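Local atomic coordinates of receptor-like protein kinase ANXUR1 (Arabidopsis thaliana, PDB entry 6FIG), a protein that probably serves as a cell-surface receptor protein kinase in plant reproduction, carrying a malectin-like ectodomain. Residues T40-S45 / P51-R56; R56-T59 / T63-I66; S83-L88 / F150-G155; Y94-A99 / L104-S109; I112-Q115 / Y121-K124. All coordinates share one frame; numbering follows the deposited sequence.

Contact 1. Residues T40-S45 / P51-R56; sequences TYQDPS and PYMTAR. With CA (calcium ion), chain I.
M53 is curled by three successive turns of like sign (chi1 -70°, chi2 -65°, chi3 -74°), and this folding brings the end of its side chain against the backbone of the loop 40-45. SD lies 3.5 Å from Y41 O and CE touches the same carbonyl, while CE also rests 3.8 Å from Q42 CB. The side chain of Q42 runs extended; with CG anti to the backbone N, the amide lies away from the sulfur, and M53 meets only CB and the backbone of this residue. No hydrogen bond crosses between the two segments; this is a thioether packed on a peptide group, a small surface contact. Y41 O is hydrogen-bonded to Y81 OH, which also meets D43 N and probably helps hold the loop.

Behind M53 stands one of the calcium sites of the malectin-like domain. A type I turn from P51 to T54, entered through a cis peptide bond before P51, leads into strand 54-58 with M53 as its third residue. The turn presents P51 O to the calcium at 2.5 Å. T54 binds the ion twice, through its carbonyl oxygen and through OG1, the latter at 2.4 Å, and so chelates it. S7, C8 and N154 supply the remaining three oxygens.

On the other segment an Asx turn shapes the chain after Q42: D43 OD1 accepts from S45 N at 3.1 Å on its anti lone pair, and S45 OG donates to the same oxygen at 2.8 Å from above the carboxylate plane.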
# COMPACT_ATOMS: atom_id res chain seq x y z
N THR A 40 0.64 -3.97 31.68
CA THR A 40 1.45 -4.75 32.63
C THR A 40 1.73 -6.19 32.17
O THR A 40 2.69 -6.81 32.64
CB THR A 40 0.78 -4.84 34.03
OG1 THR A 40 -0.56 -5.32 33.89
CG2 THR A 40 0.77 -3.49 34.71
N TYR A 41 0.88 -6.72 31.29
CA TYR A 41 0.89 -8.14 30.93
C TYR A 41 0.71 -8.29 29.42
O TYR A 41 -0.10 -7.57 28.82
CB TYR A 41 -0.23 -8.83 31.72
CG TYR A 41 -0.51 -10.26 31.34
CD1 TYR A 41 0.44 -11.27 31.55
CD2 TYR A 41 -1.74 -10.62 30.78
CE1 TYR A 41 0.17 -12.59 31.18
CE2 TYR A 41 -2.02 -11.92 30.42
CZ TYR A 41 -1.07 -12.90 30.63
OH TYR A 41 -1.39 -14.19 30.25
N GLN A 42 1.51 -9.18 28.82
CA GLN A 42 1.40 -9.55 27.42
C GLN A 42 0.68 -10.89 27.33
O GLN A 42 1.27 -11.94 27.60
CB GLN A 42 2.79 -9.63 26.75
CG GLN A 42 2.72 -10.13 25.31
CD GLN A 42 4.00 -9.98 24.50
OE1 GLN A 42 4.99 -9.39 24.94
NE2 GLN A 42 3.98 -10.51 23.27
N ASP A 43 -0.59 -10.85 26.95
CA ASP A 43 -1.39 -12.06 26.76
C ASP A 43 -0.76 -12.94 25.65
O ASP A 43 -0.42 -12.42 24.59
CB ASP A 43 -2.83 -11.69 26.39
CG ASP A 43 -3.79 -12.83 26.61
OD1 ASP A 43 -3.82 -13.77 25.79
OD2 ASP A 43 -4.55 -12.77 27.60
N PRO A 44 -0.59 -14.26 25.90
CA PRO A 44 0.01 -15.12 24.86
C PRO A 44 -0.75 -15.24 23.54
O PRO A 44 -0.17 -15.67 22.55
CB PRO A 44 0.13 -16.50 25.54
CG PRO A 44 -0.55 -16.39 26.86
CD PRO A 44 -0.67 -14.94 27.21
N SER A 45 -2.04 -14.89 23.52
CA SER A 45 -2.81 -14.82 22.29
C SER A 45 -2.48 -13.62 21.37
O SER A 45 -2.91 -13.61 20.22
CB SER A 45 -4.30 -14.82 22.61
OG SER A 45 -4.70 -13.57 23.15
N PRO A 51 -0.40 -2.72 17.91
CA PRO A 51 -0.33 -1.54 18.77
C PRO A 51 -0.72 -1.83 20.23
O PRO A 51 -0.75 -0.91 21.05
CB PRO A 51 -1.41 -0.64 18.16
CG PRO A 51 -2.46 -1.60 17.74
CD PRO A 51 -1.72 -2.81 17.23
N TYR A 52 -0.99 -3.10 20.55
CA TYR A 52 -1.75 -3.47 21.75
C TYR A 52 -1.11 -3.18 23.11
O TYR A 52 -1.84 -2.93 24.06
CB TYR A 52 -2.15 -4.94 21.68
CG TYR A 52 -3.00 -5.28 20.48
CD1 TYR A 52 -4.33 -4.87 20.41
CD2 TYR A 52 -2.47 -5.99 19.40
CE1 TYR A 52 -5.11 -5.17 19.31
CE2 TYR A 52 -3.25 -6.30 18.29
CZ TYR A 52 -4.56 -5.90 18.26
OH TYR A 52 -5.34 -6.17 17.16
N MET A 53 0.22 -3.23 23.24
CA MET A 53 0.86 -3.10 24.55
C MET A 53 1.01 -1.67 25.03
O MET A 53 1.43 -1.45 26.15
CB MET A 53 2.22 -3.81 24.57
CG MET A 53 2.09 -5.32 24.53
SD MET A 53 1.27 -6.01 25.99
CE MET A 53 2.55 -5.88 27.23
N THR A 54 0.65 -0.69 24.20
CA THR A 54 0.74 0.70 24.57
C THR A 54 -0.62 1.33 24.39
O THR A 54 -1.33 1.01 23.44
CB THR A 54 1.75 1.42 23.67
OG1 THR A 54 1.51 1.05 22.30
CG2 THR A 54 3.15 1.04 24.08
N ALA A 55 -0.98 2.25 25.28
CA ALA A 55 -2.27 2.91 25.21
C ALA A 55 -2.11 4.36 25.56
O ALA A 55 -1.12 4.78 26.14
CB ALA A 55 -3.26 2.24 26.15
N ARG A 56 -3.12 5.14 25.17
CA ARG A 56 -3.32 6.45 25.71
C ARG A 56 -4.54 6.34 26.63
O ARG A 56 -5.53 5.70 26.26
CB ARG A 56 -3.58 7.45 24.60
CG ARG A 56 -3.64 8.88 25.10
CD ARG A 56 -3.59 9.89 23.98
NE ARG A 56 -2.29 9.90 23.31
CZ ARG A 56 -1.18 10.47 23.76
NH1 ARG A 56 -1.13 11.10 24.94
NH2 ARG A 56 -0.08 10.40 23.01
CA CA I . -0.57 1.53 21.21

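Contact 2. Residues R56-T59 / T63-I66; sequences RIFT and TYEI
Two sheets of the malectin-like domain face each other where Y64, on strand 62-67, pushes its phenol against R56 and F58 of strand 54-58. The two residues of strand 54-58 are two positions apart and so lie on the same face of it, turned toward the other strand, with I57 between them facing the opposite way.

The hydroxyl does most of the touching. Y64 OH lies 3.5 Å from R56 CD and 3.7 Å from F58 CZ, reaching the guanidinium and the phenylalanine ring at an edge in both cases. F58 CZ also packs on Y64 CE2 at 3.8 Å. The guanidinium and the tyrosine ring are steeply inclined, at 69°, and no hydrogen bond joins them. R56 runs out extended before bending at chi3 (-68°), which lets CD pass beside the hydroxyl while the charged end turns away from it.

What holds both polar ends is D25: its OD2 forms a salt bridge with R56 NE and a hydrogen bond with Y64 OH, while R56 NH1 finds S34 OG as a further partner. The buried arginine therefore has a carboxylate close by, which probably helps keep it charged. L29 touches all three side chains, and I153 packs on F58 and Y64. Apolar side chains meeting between two facing sheets are typical of a beta-sandwich, here the malectin-like domain, with the R56-D25 pair as a polar inclusion.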
# COMPACT_ATOMS: atom_id res chain seq x y z
N ARG A 56 -3.12 5.14 25.17
CA ARG A 56 -3.32 6.45 25.71
C ARG A 56 -4.54 6.34 26.63
O ARG A 56 -5.53 5.70 26.26
CB ARG A 56 -3.58 7.45 24.60
CG ARG A 56 -3.64 8.88 25.10
CD ARG A 56 -3.59 9.89 23.98
NE ARG A 56 -2.29 9.90 23.31
CZ ARG A 56 -1.18 10.47 23.76
NH1 ARG A 56 -1.13 11.10 24.94
NH2 ARG A 56 -0.08 10.40 23.01
N ILE A 57 -4.48 6.98 27.79
CA ILE A 57 -5.53 6.91 28.80
C ILE A 57 -6.14 8.31 28.96
O ILE A 57 -5.40 9.28 29.13
CB ILE A 57 -4.96 6.46 30.17
CG1 ILE A 57 -4.07 5.21 30.04
CG2 ILE A 57 -6.09 6.19 31.16
CD1 ILE A 57 -4.76 3.97 29.51
N PHE A 58 -7.47 8.39 28.90
CA PHE A 58 -8.22 9.63 29.03
C PHE A 58 -9.09 9.58 30.28
O PHE A 58 -9.94 8.70 30.40
CB PHE A 58 -9.14 9.87 27.81
CG PHE A 58 -8.44 9.81 26.49
CD1 PHE A 58 -7.49 10.76 26.18
CD2 PHE A 58 -8.75 8.82 25.56
CE1 PHE A 58 -6.85 10.74 24.95
CE2 PHE A 58 -8.10 8.79 24.33
CZ PHE A 58 -7.15 9.75 24.03
N THR A 59 -8.90 10.52 31.20
CA THR A 59 -9.77 10.62 32.39
C THR A 59 -10.79 11.74 32.30
O THR A 59 -11.54 11.98 33.24
CB THR A 59 -8.94 10.74 33.67
OG1 THR A 59 -8.15 11.92 33.60
CG2 THR A 59 -8.04 9.53 33.82
N THR A 63 -10.15 14.69 22.12
CA THR A 63 -10.47 14.56 20.69
C THR A 63 -9.20 14.49 19.87
O THR A 63 -8.24 15.25 20.11
CB THR A 63 -11.33 15.75 20.20
OG1 THR A 63 -12.55 15.82 20.97
CG2 THR A 63 -11.66 15.64 18.70
N TYR A 64 -9.20 13.58 18.89
CA TYR A 64 -8.25 13.57 17.78
C TYR A 64 -8.88 14.29 16.59
O TYR A 64 -10.09 14.18 16.36
CB TYR A 64 -7.93 12.16 17.32
CG TYR A 64 -7.21 11.30 18.32
CD1 TYR A 64 -5.83 11.19 18.30
CD2 TYR A 64 -7.91 10.60 19.27
CE1 TYR A 64 -5.16 10.38 19.19
CE2 TYR A 64 -7.26 9.79 20.19
CZ TYR A 64 -5.88 9.69 20.14
OH TYR A 64 -5.23 8.90 21.04
N GLU A 65 -8.04 14.96 15.81
CA GLU A 65 -8.45 15.53 14.53
C GLU A 65 -7.53 14.97 13.44
O GLU A 65 -6.31 15.17 13.48
CB GLU A 65 -8.42 17.05 14.56
CG GLU A 65 -9.63 17.62 15.30
CD GLU A 65 -9.75 19.14 15.25
OE1 GLU A 65 -8.98 19.81 14.53
OE2 GLU A 65 -10.63 19.66 15.95
N ILE A 66 -8.13 14.27 12.48
CA ILE A 66 -7.36 13.59 11.44
C ILE A 66 -7.76 14.18 10.09
O ILE A 66 -8.94 14.16 9.74
CB ILE A 66 -7.61 12.08 11.53
CG1 ILE A 66 -6.89 11.56 12.80
CG2 ILE A 66 -7.10 11.34 10.29
CD1 ILE A 66 -7.27 10.18 13.19

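Contact 3. Residues S83-L88 / F150-G155; sequences STYTGL and FAFING. With CA (calcium ion), chain I.
Beside the calcium ion, Y85 and N154 meet in a hydrogen bond that ties the loop 83-88 to the bulge in strand 151-161 where the calcium is bound. N154 sits in a classic beta bulge, where it and G155 both face Y79, and its carbonyl oxygen binds the calcium at 2.4 Å alongside oxygens of S7, C8, P51 and T54. The side chain of N154 points toward the loop: ND2 donates to Y85 OH at 2.9 Å with an N-H...O angle of 161°, the phenol oxygen lying close to the amide plane.

Earlier in the chain the contact turns apolar. Y85 CE2 touches F152 CD2 at 4.0 Å, the two side chains crossing at about a right angle and the rings inclined by 36°. A type I' turn from Y85 to L88, closed by L88 N to Y85 O at 2.9 Å, swings the chain back so that L88 meets F150. L88 CD1 stands almost exactly over the middle of that ring, 3.8 Å from its centroid, a CH-pi contact; L88 CB leans on F150 CE2 at 3.8 Å. With chi1 at 66°, CG of F150 lies between its backbone N and carbonyl carbon, which swings the ring to the side of L88.

Y81 O can only accept, so Y85 OH donates to it while accepting from ND2, and Y81 N meets N154 OD1. ND2 probably also donates to T54 O; with both ends of the amide engaged, its rotation is probably fixed, steadying the residue whose backbone holds the calcium.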
# COMPACT_ATOMS: atom_id res chain seq x y z
N SER A 83 -6.31 -4.11 29.96
CA SER A 83 -5.25 -4.53 30.90
C SER A 83 -5.14 -3.46 31.98
O SER A 83 -5.89 -2.49 31.96
CB SER A 83 -3.91 -4.68 30.17
OG SER A 83 -2.91 -5.22 31.03
N THR A 84 -4.22 -3.64 32.90
CA THR A 84 -3.98 -2.63 33.93
C THR A 84 -3.03 -1.59 33.35
O THR A 84 -1.91 -1.91 32.96
CB THR A 84 -3.45 -3.24 35.23
OG1 THR A 84 -4.39 -4.21 35.70
CG2 THR A 84 -3.26 -2.17 36.31
N TYR A 85 -3.52 -0.35 33.27
CA TYR A 85 -2.73 0.79 32.81
C TYR A 85 -2.65 1.78 33.96
O TYR A 85 -3.69 2.14 34.53
CB TYR A 85 -3.43 1.44 31.64
CG TYR A 85 -3.51 0.56 30.42
CD1 TYR A 85 -2.38 0.30 29.64
CD2 TYR A 85 -4.72 0.02 30.01
CE1 TYR A 85 -2.44 -0.49 28.52
CE2 TYR A 85 -4.81 -0.77 28.87
CZ TYR A 85 -3.66 -1.02 28.13
OH TYR A 85 -3.76 -1.80 26.98
N THR A 86 -1.43 2.21 34.28
CA THR A 86 -1.15 3.23 35.32
C THR A 86 -1.91 3.00 36.63
O THR A 86 -2.42 3.93 37.25
CB THR A 86 -1.39 4.66 34.75
OG1 THR A 86 -2.75 4.80 34.30
CG2 THR A 86 -0.48 4.89 33.55
N GLY A 87 -1.97 1.73 37.04
CA GLY A 87 -2.66 1.33 38.27
C GLY A 87 -4.19 1.37 38.26
O GLY A 87 -4.81 1.08 39.28
N LEU A 88 -4.81 1.70 37.12
CA LEU A 88 -6.26 1.81 37.06
C LEU A 88 -6.89 0.43 36.90
O LEU A 88 -6.28 -0.46 36.34
CB LEU A 88 -6.70 2.72 35.91
CG LEU A 88 -6.28 4.19 35.98
CD1 LEU A 88 -6.63 4.90 34.69
CD2 LEU A 88 -6.93 4.88 37.18
N PHE A 150 -12.93 5.83 32.99
CA PHE A 150 -11.92 6.39 32.10
C PHE A 150 -12.02 5.72 30.73
O PHE A 150 -12.63 4.65 30.57
CB PHE A 150 -10.52 6.23 32.70
CG PHE A 150 -10.05 4.81 32.81
CD1 PHE A 150 -9.25 4.25 31.83
CD2 PHE A 150 -10.43 4.02 33.89
CE1 PHE A 150 -8.82 2.93 31.92
CE2 PHE A 150 -9.99 2.71 34.01
CZ PHE A 150 -9.19 2.16 33.02
N ALA A 151 -11.43 6.36 29.74
CA ALA A 151 -11.38 5.83 28.38
C ALA A 151 -9.95 5.47 28.06
O ALA A 151 -9.01 5.98 28.66
CB ALA A 151 -11.93 6.84 27.39
N PHE A 152 -9.77 4.58 27.10
CA PHE A 152 -8.44 4.23 26.62
C PHE A 152 -8.53 3.82 25.18
O PHE A 152 -9.61 3.49 24.67
CB PHE A 152 -7.79 3.13 27.49
CG PHE A 152 -8.34 1.76 27.28
CD1 PHE A 152 -9.58 1.40 27.81
CD2 PHE A 152 -7.65 0.82 26.53
CE1 PHE A 152 -10.11 0.14 27.60
CE2 PHE A 152 -8.17 -0.44 26.31
CZ PHE A 152 -9.40 -0.79 26.84
N ILE A 153 -7.38 3.85 24.53
CA ILE A 153 -7.28 3.45 23.12
C ILE A 153 -5.85 2.96 22.89
O ILE A 153 -4.90 3.56 23.39
CB ILE A 153 -7.64 4.64 22.18
CG1 ILE A 153 -7.59 4.25 20.69
CG2 ILE A 153 -6.76 5.87 22.46
CD1 ILE A 153 -8.68 3.29 20.25
N ASN A 154 -5.70 1.86 22.15
CA ASN A 154 -4.37 1.34 21.83
C ASN A 154 -3.92 1.66 20.42
O ASN A 154 -2.72 1.88 20.17
CB ASN A 154 -4.33 -0.16 22.04
CG ASN A 154 -4.65 -0.53 23.47
OD1 ASN A 154 -5.81 -0.72 23.81
ND2 ASN A 154 -3.62 -0.62 24.31
N GLY A 155 -4.87 1.74 19.49
CA GLY A 155 -4.56 2.02 18.11
C GLY A 155 -5.73 2.60 17.36
O GLY A 155 -6.89 2.29 17.65
CA CA I . -0.57 1.53 21.21

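Contact 4. Residues Y94-A99 / L104-S109; sequences YFTVEA and LLSNFS. With NAG (2-acetamido-2-deoxy-beta-D-glucopyranose), chain C.
F95 and F108 stand side by side on one face of the hairpin 95-99/102-108, an outer part of the five-stranded antiparallel sheet of the malectin-like fold. Their rings are nearly perpendicular, at 82°, in an offset edge-to-face (T-shaped) pair: F108 CD2 comes over the face of F95 and reaches CZ at 3.6 Å. On the same side V97 and L105 point the same way, CG2 against CD1, and L105 CD1 lies over one face of F108, toward its rim.

Two bulges set this register. In the classic bulge, L104 and L105 both face V97, whose O takes both amides: L104 N at 2.9 Å, nearly in line with the C=O, and L105 N at 3.2 Å on a lone pair in the carbonyl plane. Further on, a G1 bulge places N107 (phi 52°) and F108 opposite F95, with F108 N bonded to F95 O at 3.0 Å.

N107 carries an N-linked glycan in an Asn-Phe-Ser sequon, ND2 being joined covalently to the sugar C1. Its amide runs alongside the Y94 ring with the planes only 14° apart, OD1 3.4 Å from Y94 CD1. The ring then continues beside the sugar, CE1 lying 3.5 Å from the NAG O5, while Y146 OH bonds to the same sugar. S109, whose CB packs on Y94, caps I112 N through OG and starts the next helix.

On the face away from the phenylalanines, a water joins T96 OG1 and S106 OG, at 2.6 Å from T96 OG1.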
# COMPACT_ATOMS: atom_id res chain seq x y z
N TYR A 94 -15.58 2.64 31.11
CA TYR A 94 -16.80 2.72 30.34
C TYR A 94 -16.69 4.05 29.60
O TYR A 94 -16.44 5.07 30.23
CB TYR A 94 -18.04 2.73 31.23
CG TYR A 94 -18.34 1.41 31.89
CD1 TYR A 94 -19.17 0.48 31.26
CD2 TYR A 94 -17.80 1.09 33.13
CE1 TYR A 94 -19.45 -0.74 31.87
CE2 TYR A 94 -18.08 -0.13 33.75
CZ TYR A 94 -18.89 -1.04 33.09
OH TYR A 94 -19.17 -2.23 33.70
N PHE A 95 -16.87 4.04 28.29
CA PHE A 95 -16.78 5.29 27.53
C PHE A 95 -17.52 5.30 26.20
O PHE A 95 -18.00 4.26 25.71
CB PHE A 95 -15.32 5.70 27.36
CG PHE A 95 -14.49 4.72 26.60
CD1 PHE A 95 -13.89 3.66 27.26
CD2 PHE A 95 -14.23 4.91 25.25
CE1 PHE A 95 -13.07 2.77 26.57
CE2 PHE A 95 -13.42 4.03 24.55
CZ PHE A 95 -12.83 2.96 25.22
N THR A 96 -17.63 6.50 25.65
CA THR A 96 -18.26 6.75 24.38
C THR A 96 -17.18 7.14 23.39
O THR A 96 -16.19 7.78 23.75
CB THR A 96 -19.32 7.86 24.52
OG1 THR A 96 -20.37 7.41 25.39
CG2 THR A 96 -19.93 8.32 23.19
N VAL A 97 -17.36 6.73 22.14
CA VAL A 97 -16.54 7.23 21.04
C VAL A 97 -17.47 7.70 19.94
O VAL A 97 -18.39 6.95 19.52
CB VAL A 97 -15.56 6.19 20.46
CG1 VAL A 97 -14.67 6.84 19.40
CG2 VAL A 97 -14.75 5.52 21.57
N GLU A 98 -17.18 8.89 19.43
CA GLU A 98 -17.91 9.50 18.34
C GLU A 98 -16.94 9.86 17.23
O GLU A 98 -15.79 10.27 17.50
CB GLU A 98 -18.62 10.75 18.82
CG GLU A 98 -19.75 10.50 19.81
CD GLU A 98 -20.11 11.76 20.58
OE1 GLU A 98 -19.36 12.14 21.51
OE2 GLU A 98 -21.13 12.38 20.24
N ALA A 99 -17.39 9.73 15.99
CA ALA A 99 -16.60 10.15 14.83
C ALA A 99 -17.47 11.12 14.06
O ALA A 99 -18.48 10.74 13.45
CB ALA A 99 -16.19 8.98 13.96
N LEU A 104 -20.20 5.68 17.72
CA LEU A 104 -19.67 4.34 17.44
C LEU A 104 -19.83 3.43 18.63
O LEU A 104 -20.26 2.27 18.50
CB LEU A 104 -18.18 4.43 17.07
CG LEU A 104 -17.86 5.43 15.96
CD1 LEU A 104 -16.36 5.49 15.73
CD2 LEU A 104 -18.59 5.14 14.67
N LEU A 105 -19.43 3.94 19.79
CA LEU A 105 -19.43 3.18 21.02
C LEU A 105 -20.04 4.03 22.11
O LEU A 105 -19.85 5.24 22.13
CB LEU A 105 -18.00 2.80 21.39
CG LEU A 105 -17.27 1.89 20.43
CD1 LEU A 105 -15.78 1.87 20.76
CD2 LEU A 105 -17.87 0.51 20.45
N SER A 106 -20.77 3.41 23.04
CA SER A 106 -21.47 4.12 24.10
C SER A 106 -21.56 3.20 25.30
O SER A 106 -21.96 2.03 25.14
CB SER A 106 -22.87 4.56 23.66
OG SER A 106 -23.57 5.25 24.70
N ASN A 107 -21.15 3.67 26.47
CA ASN A 107 -21.05 2.82 27.66
C ASN A 107 -20.23 1.55 27.42
O ASN A 107 -20.52 0.47 27.97
CB ASN A 107 -22.45 2.46 28.15
CG ASN A 107 -22.44 1.85 29.54
OD1 ASN A 107 -21.85 2.40 30.46
ND2 ASN A 107 -23.09 0.71 29.68
N PHE A 108 -19.19 1.69 26.62
CA PHE A 108 -18.41 0.56 26.12
C PHE A 108 -17.42 0.05 27.15
O PHE A 108 -16.56 0.80 27.62
CB PHE A 108 -17.68 1.00 24.86
CG PHE A 108 -16.62 0.04 24.39
CD1 PHE A 108 -16.96 -1.25 24.00
CD2 PHE A 108 -15.29 0.45 24.30
CE1 PHE A 108 -16.00 -2.13 23.55
CE2 PHE A 108 -14.31 -0.44 23.86
CZ PHE A 108 -14.68 -1.73 23.47
N SER A 109 -17.53 -1.24 27.47
CA SER A 109 -16.61 -1.94 28.34
C SER A 109 -15.80 -2.91 27.50
O SER A 109 -16.30 -3.98 27.10
CB SER A 109 -17.34 -2.72 29.44
OG SER A 109 -16.41 -3.47 30.23
C1 NAG C . -23.19 -0.02 30.93
C2 NAG C . -24.62 0.02 31.43
C3 NAG C . -24.81 -0.91 32.63
C4 NAG C . -24.25 -2.30 32.34
C5 NAG C . -22.80 -2.19 31.88
C6 NAG C . -22.17 -3.54 31.53
C7 NAG C . -25.66 2.22 31.06
C8 NAG C . -25.83 3.59 31.63
N2 NAG C . -24.93 1.39 31.81
O3 NAG C . -26.19 -1.00 32.98
O4 NAG C . -24.32 -3.06 33.57
O5 NAG C . -22.74 -1.36 30.73
O6 NAG C . -22.85 -4.12 30.41
O7 NAG C . -26.16 1.91 30.00
O HOH W 1 -22.94 7.73 25.06

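Contact 5. Residues I112-Q115 / Y121-K124; sequences ITCQ and YLVK
L122 receives two side chains of helix 110-117 at once, where this short helix lies against the start of strand 122-128 in the malectin-like domain. C114 SG sits 3.5 Å from L122 CG and leans on CD2 as well. From the neighbouring helical position T113 brings its methyl: CG2 is 3.8 Å from L122 CD1 and nearly as close to CD2, so the branched end of the leucine is held by the sulfur and the threonine together. L122 CG stands opposite its own carbonyl carbon (chi1 -54°), which sends the two methyls toward the helix. Nothing bonds across directly; the sulfur also passes 3.9 Å from Y121 N without a hydrogen bond.

Around this core the second shell comes from several parts of the fold. F108, on strand 102-108, touches T113, L122 and K124, joining helix and strand. The strand itself is held in its sheet by backbone hydrogen bonds from L122 to F80 and from K124 to L78.

At the N-terminal end of the helix, S109 O takes a hydrogen bond from T113 OG1. That bond probably helps set the rotamer in which the threonine's methyl faces the leucine. The hydroxyl also accepts from a water at 2.8 Å, and this water in turn accepts a hydrogen bond from K124 NZ at 3.0 Å.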
# COMPACT_ATOMS: atom_id res chain seq x y z
N ILE A 112 -15.42 -6.33 29.58
CA ILE A 112 -16.59 -7.23 29.47
C ILE A 112 -16.73 -7.83 28.07
O ILE A 112 -17.04 -9.03 27.93
CB ILE A 112 -17.90 -6.50 29.90
CG1 ILE A 112 -17.86 -6.20 31.40
CG2 ILE A 112 -19.14 -7.32 29.57
CD1 ILE A 112 -18.91 -5.22 31.87
N THR A 113 -16.52 -7.02 27.05
CA THR A 113 -16.61 -7.50 25.67
C THR A 113 -15.57 -8.60 25.41
O THR A 113 -15.91 -9.65 24.85
CB THR A 113 -16.49 -6.35 24.66
OG1 THR A 113 -17.45 -5.35 25.00
CG2 THR A 113 -16.73 -6.85 23.23
N CYS A 114 -14.34 -8.37 25.86
CA CYS A 114 -13.25 -9.35 25.73
C CYS A 114 -13.54 -10.65 26.47
O CYS A 114 -13.31 -11.73 25.92
CB CYS A 114 -11.92 -8.75 26.19
SG CYS A 114 -11.22 -7.68 24.91
N GLN A 115 -14.06 -10.55 27.68
CA GLN A 115 -14.44 -11.73 28.47
C GLN A 115 -15.51 -12.57 27.74
O GLN A 115 -15.37 -13.79 27.63
CB GLN A 115 -14.93 -11.32 29.85
CG GLN A 115 -15.10 -12.46 30.84
CD GLN A 115 -15.57 -11.98 32.20
OE1 GLN A 115 -15.90 -10.80 32.37
NE2 GLN A 115 -15.61 -12.89 33.16
N TYR A 121 -8.12 -9.12 22.99
CA TYR A 121 -8.07 -7.83 22.29
C TYR A 121 -9.28 -7.69 21.35
O TYR A 121 -9.91 -8.69 21.01
CB TYR A 121 -6.76 -7.70 21.50
CG TYR A 121 -6.59 -8.77 20.45
CD1 TYR A 121 -6.09 -10.03 20.79
CD2 TYR A 121 -6.98 -8.55 19.14
CE1 TYR A 121 -5.96 -11.02 19.83
CE2 TYR A 121 -6.86 -9.54 18.18
CZ TYR A 121 -6.35 -10.77 18.53
OH TYR A 121 -6.22 -11.76 17.59
N LEU A 122 -9.58 -6.46 20.95
CA LEU A 122 -10.71 -6.15 20.05
C LEU A 122 -10.26 -5.19 18.98
O LEU A 122 -9.46 -4.29 19.25
CB LEU A 122 -11.86 -5.45 20.80
CG LEU A 122 -12.42 -6.11 22.05
CD1 LEU A 122 -13.35 -5.16 22.78
CD2 LEU A 122 -13.14 -7.41 21.72
N VAL A 123 -10.79 -5.36 17.77
CA VAL A 123 -10.66 -4.37 16.72
C VAL A 123 -12.08 -4.04 16.26
O VAL A 123 -12.79 -4.91 15.72
CB VAL A 123 -9.82 -4.84 15.52
CG1 VAL A 123 -9.61 -3.69 14.54
CG2 VAL A 123 -8.49 -5.44 15.98
N LYS A 124 -12.52 -2.82 16.50
CA LYS A 124 -13.80 -2.34 16.04
C LYS A 124 -13.53 -1.66 14.71
O LYS A 124 -12.64 -0.83 14.61
CB LYS A 124 -14.41 -1.33 17.01
CG LYS A 124 -14.66 -1.84 18.42
CD LYS A 124 -15.83 -2.78 18.51
CE LYS A 124 -16.16 -3.02 19.98
NZ LYS A 124 -17.36 -3.85 20.20
O HOH W 2 -18.76 -4.14 22.82

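How the contacts relate
From the N terminus, contact 1 closes the short loop that leads into strand 54-58, and contact 2 opens on R56, the last residue of contact 1, carrying the chain across to the facing sheet. Contact 3 closes the longest loop, from 83-88 to 150-155, and encloses contacts 4 and 5, which follow one another; none of the five cross. Contacts 1 and 3 share the calcium, and strands 54-58 and 151-161 pair beside it. F95 of contact 4 packs on A151 and F152 of contact 3, bridging the sheets. F108 links contact 4 to contact 5, and Y52 of contact 1 packs on Y121 and V123 of contact 5.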